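Long-range contact in type II restriction enzyme MspI (PDB 1SA3), which recognises the double-stranded DNA sequence 5'-CCGG-3' and cleaves it after the first C: residues V126-Y131 / W185-R190. Sequence-based numbering, arbitrary orientation.
Sequences VSIAEY and WCVTLR. With nucleotides of chain A.
The phenol of Y131 on strand 127-131 donates from OH to the carbonyl O of C186, 2.7 Å away, in the last turn of helix 179-188. The donor stands 30° off the carbonyl plane, and the acceptor lies at the ring's edge. Y131 CB points toward the helix, and chi1 of -51°, which sets CG anti to the carbonyl carbon, carries the ring on to it. W185 CZ3 sits over the centre of the phenol ring, 3.5 Å from Y131 CE1. The two rings meet obliquely, their planes at 45°. L189 adds CD2 at 3.4 Å from Y131 OH and also lies against a face of the indole. Nearer the start of the strand, I128 CD1 meets V187 CG1 at 3.7 Å.

A classic beta bulge, I128 and A129 both facing F260, puts an extra residue into the pairing with strand 258-261. I128, A129 and Y131 point toward the helix, while S127 and E130 face DNA: S127 OG donates to N7 of DG6 of chain A (2.8 Å). The phenol spends its proton on the C186 carbonyl, satisfying that buried oxygen, and this bond, with the indole over one face, fixes the ring between DNA-facing strand and helix.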
loop_
_atom_site.group_PDB
_atom_site.type_symbol
_atom_site.label_atom_id
_atom_site.label_comp_id
_atom_site.label_asym_id
_atom_site.label_seq_id
_atom_site.Cartn_x
_atom_site.Cartn_y
_atom_site.Cartn_z
ATOM N N VAL E 126 1.777 -0.709 -8.679
ATOM C CA VAL E 126 2.427 -1.968 -8.374
ATOM C C VAL E 126 1.408 -2.873 -7.688
ATOM O O VAL E 126 0.414 -2.403 -7.133
ATOM C CB VAL E 126 3.625 -1.746 -7.445
ATOM C CG1 VAL E 126 3.140 -1.186 -6.115
ATOM C CG2 VAL E 126 4.401 -3.038 -7.268
ATOM N N SER E 127 1.661 -4.172 -7.747
ATOM C CA SER E 127 0.773 -5.154 -7.143
ATOM C C SER E 127 0.457 -4.824 -5.691
ATOM O O SER E 127 1.362 -4.585 -4.891
ATOM C CB SER E 127 1.412 -6.541 -7.225
ATOM O OG SER E 127 1.705 -6.878 -8.573
ATOM N N ILE E 128 -0.831 -4.795 -5.355
ATOM C CA ILE E 128 -1.245 -4.534 -3.982
ATOM C C ILE E 128 -1.780 -5.792 -3.319
ATOM O O ILE E 128 -1.768 -5.902 -2.093
ATOM C CB ILE E 128 -2.330 -3.443 -3.895
ATOM C CG1 ILE E 128 -3.418 -3.708 -4.928
ATOM C CG2 ILE E 128 -1.690 -2.067 -4.056
ATOM C CD1 ILE E 128 -4.554 -2.683 -4.894
ATOM N N ALA E 129 -2.262 -6.738 -4.119
ATOM C CA ALA E 129 -2.773 -7.986 -3.555
ATOM C C ALA E 129 -3.369 -8.901 -4.607
ATOM O O ALA E 129 -3.606 -8.496 -5.747
ATOM C CB ALA E 129 -3.825 -7.684 -2.489
ATOM N N GLU E 130 -3.595 -10.147 -4.212
ATOM C CA GLU E 130 -4.204 -11.133 -5.089
ATOM C C GLU E 130 -5.289 -11.840 -4.278
ATOM O O GLU E 130 -5.106 -12.119 -3.087
ATOM C CB GLU E 130 -3.161 -12.130 -5.607
ATOM C CG GLU E 130 -2.405 -12.903 -4.541
ATOM C CD GLU E 130 -1.481 -13.938 -5.154
ATOM O OE1 GLU E 130 -0.563 -13.556 -5.916
ATOM O OE2 GLU E 130 -1.680 -15.138 -4.881
ATOM N N TYR E 131 -6.427 -12.105 -4.914
ATOM C CA TYR E 131 -7.528 -12.752 -4.210
ATOM C C TYR E 131 -8.391 -13.583 -5.137
ATOM O O TYR E 131 -8.403 -13.373 -6.346
ATOM C CB TYR E 131 -8.473 -11.718 -3.582
ATOM C CG TYR E 131 -7.865 -10.635 -2.717
ATOM C CD1 TYR E 131 -7.740 -9.334 -3.198
ATOM C CD2 TYR E 131 -7.497 -10.889 -1.397
ATOM C CE1 TYR E 131 -7.277 -8.309 -2.391
ATOM C CE2 TYR E 131 -7.026 -9.858 -0.573
ATOM C CZ TYR E 131 -6.923 -8.576 -1.082
ATOM O OH TYR E 131 -6.468 -7.551 -0.293
ATOM N N TRP E 185 -11.247 -2.272 0.665
ATOM C CA TRP E 185 -11.045 -3.656 1.071
ATOM C C TRP E 185 -9.812 -4.274 0.409
ATOM O O TRP E 185 -9.067 -5.017 1.044
ATOM C CB TRP E 185 -12.276 -4.506 0.752
ATOM C CG TRP E 185 -12.117 -5.909 1.218
ATOM C CD1 TRP E 185 -12.402 -6.401 2.458
ATOM C CD2 TRP E 185 -11.551 -6.992 0.477
ATOM N NE1 TRP E 185 -12.046 -7.725 2.536
ATOM C CE2 TRP E 185 -11.520 -8.114 1.333
ATOM C CE3 TRP E 185 -11.064 -7.124 -0.830
ATOM C CZ2 TRP E 185 -11.017 -9.356 0.925
ATOM C CZ3 TRP E 185 -10.565 -8.355 -1.236
ATOM C CH2 TRP E 185 -10.545 -9.456 -0.359
ATOM N N CYS E 186 -9.594 -3.966 -0.865
ATOM C CA CYS E 186 -8.439 -4.506 -1.576
ATOM C C CYS E 186 -7.106 -4.118 -0.936
ATOM O O CYS E 186 -6.198 -4.944 -0.852
ATOM C CB CYS E 186 -8.434 -4.044 -3.035
ATOM S SG CYS E 186 -9.483 -5.023 -4.120
ATOM N N VAL E 187 -6.988 -2.868 -0.494
ATOM C CA VAL E 187 -5.741 -2.400 0.116
ATOM C C VAL E 187 -5.669 -2.499 1.638
ATOM O O VAL E 187 -4.588 -2.362 2.201
ATOM C CB VAL E 187 -5.409 -0.937 -0.302
ATOM C CG1 VAL E 187 -5.266 -0.859 -1.812
ATOM C CG2 VAL E 187 -6.496 0.031 0.174
ATOM N N THR E 188 -6.792 -2.745 2.316
ATOM C CA THR E 188 -6.750 -2.842 3.781
ATOM C C THR E 188 -7.351 -4.103 4.381
ATOM O O THR E 188 -7.125 -4.398 5.553
ATOM C CB THR E 188 -7.489 -1.674 4.463
ATOM O OG1 THR E 188 -8.900 -1.814 4.237
ATOM C CG2 THR E 188 -6.990 -0.336 3.937
ATOM N N LEU E 189 -8.125 -4.824 3.581
ATOM C CA LEU E 189 -8.815 -6.042 4.006
ATOM C C LEU E 189 -10.028 -5.745 4.876
ATOM O O LEU E 189 -10.521 -6.601 5.606
ATOM C CB LEU E 189 -7.884 -7.011 4.740
ATOM C CG LEU E 189 -6.994 -7.881 3.857
ATOM C CD1 LEU E 189 -6.387 -8.971 4.715
ATOM C CD2 LEU E 189 -7.800 -8.503 2.716
ATOM N N ARG E 190 -10.509 -4.517 4.793
ATOM C CA ARG E 190 -11.703 -4.131 5.524
ATOM C C ARG E 190 -12.449 -3.166 4.610
ATOM O O ARG E 190 -11.875 -2.187 4.128
ATOM C CB ARG E 190 -11.342 -3.469 6.854
ATOM C CG ARG E 190 -12.558 -3.186 7.717
ATOM C CD ARG E 190 -12.170 -2.589 9.056
ATOM N NE ARG E 190 -13.320 -1.983 9.721
ATOM C CZ ARG E 190 -13.274 -1.403 10.916
ATOM N NH1 ARG E 190 -12.130 -1.346 11.588
ATOM N NH2 ARG E 190 -14.374 -0.876 11.439
ATOM P P DG A 6 7.361 -4.642 -3.187
ATOM O OP1 DG A 6 8.065 -3.558 -2.452
ATOM O OP2 DG A 6 5.920 -4.473 -3.535
ATOM O "O5'" DG A 6 8.136 -4.991 -4.529
ATOM C "C5'" DG A 6 7.536 -4.788 -5.803
ATOM C "C4'" DG A 6 8.383 -5.436 -6.869
ATOM O "O4'" DG A 6 7.976 -6.828 -6.916
ATOM C "C3'" DG A 6 8.102 -4.881 -8.262
ATOM O "O3'" DG A 6 9.106 -4.014 -8.756
ATOM C "C2'" DG A 6 8.019 -6.096 -9.165
ATOM C "C1'" DG A 6 7.862 -7.298 -8.252
ATOM N N9 DG A 6 6.494 -7.766 -8.463
ATOM C C8 DG A 6 5.386 -7.515 -7.683
ATOM N N7 DG A 6 4.269 -7.936 -8.229
ATOM C C5 DG A 6 4.669 -8.531 -9.419
ATOM C C6 DG A 6 3.898 -9.159 -10.446
ATOM O O6 DG A 6 2.669 -9.304 -10.509
ATOM N N1 DG A 6 4.708 -9.632 -11.478
ATOM C C2 DG A 6 6.084 -9.509 -11.526
ATOM N N2 DG A 6 6.697 -10.022 -12.615
ATOM N N3 DG A 6 6.808 -8.924 -10.579
ATOM C C4 DG A 6 6.043 -8.462 -9.565
ATOM P P DC A 4 -0.763 -13.230 0.335
ATOM O OP1 DC A 4 -1.174 -12.784 1.681
ATOM O OP2 DC A 4 -1.643 -12.959 -0.830
ATOM O "O5'" DC A 4 0.653 -12.579 0.050
ATOM C "C5'" DC A 4 1.690 -12.717 1.003
ATOM C "C4'" DC A 4 2.919 -11.984 0.531
ATOM O "O4'" DC A 4 3.521 -12.741 -0.549
ATOM C "C3'" DC A 4 2.633 -10.580 -0.012
ATOM O "O3'" DC A 4 3.531 -9.644 0.593
ATOM C "C2'" DC A 4 2.838 -10.725 -1.514
ATOM C "C1'" DC A 4 3.826 -11.884 -1.629
ATOM N N1 DC A 4 3.705 -12.668 -2.873
ATOM C C2 DC A 4 4.873 -13.068 -3.550
ATOM O O2 DC A 4 5.982 -12.781 -3.072
ATOM N N3 DC A 4 4.760 -13.754 -4.709
ATOM C C4 DC A 4 3.551 -14.045 -5.201
ATOM N N4 DC A 4 3.490 -14.702 -6.362
ATOM C C5 DC A 4 2.350 -13.669 -4.525
ATOM C C6 DC A 4 2.472 -12.991 -3.376
ATOM P P DC A 3 -3.083 -19.194 -1.840
ATOM O OP1 DC A 3 -4.129 -19.125 -0.795
ATOM O OP2 DC A 3 -3.458 -19.043 -3.268
ATOM O "O5'" DC A 3 -1.982 -18.109 -1.479
ATOM C "C5'" DC A 3 -1.334 -18.170 -0.215
ATOM C "C4'" DC A 3 -0.286 -17.091 -0.102
ATOM O "O4'" DC A 3 0.891 -17.449 -0.864
ATOM C "C3'" DC A 3 -0.711 -15.697 -0.566
ATOM O "O3'" DC A 3 -0.396 -14.781 0.478
ATOM C "C2'" DC A 3 0.120 -15.463 -1.825
ATOM C "C1'" DC A 3 1.358 -16.334 -1.598
ATOM N N1 DC A 3 2.017 -16.862 -2.813
ATOM C C2 DC A 3 3.417 -16.730 -2.954
ATOM O O2 DC A 3 4.060 -16.134 -2.081
ATOM N N3 DC A 3 4.023 -17.262 -4.040
ATOM C C4 DC A 3 3.298 -17.896 -4.964
ATOM N N4 DC A 3 3.940 -18.411 -6.014
ATOM C C5 DC A 3 1.880 -18.029 -4.855
ATOM C C6 DC A 3 1.287 -17.497 -3.778
#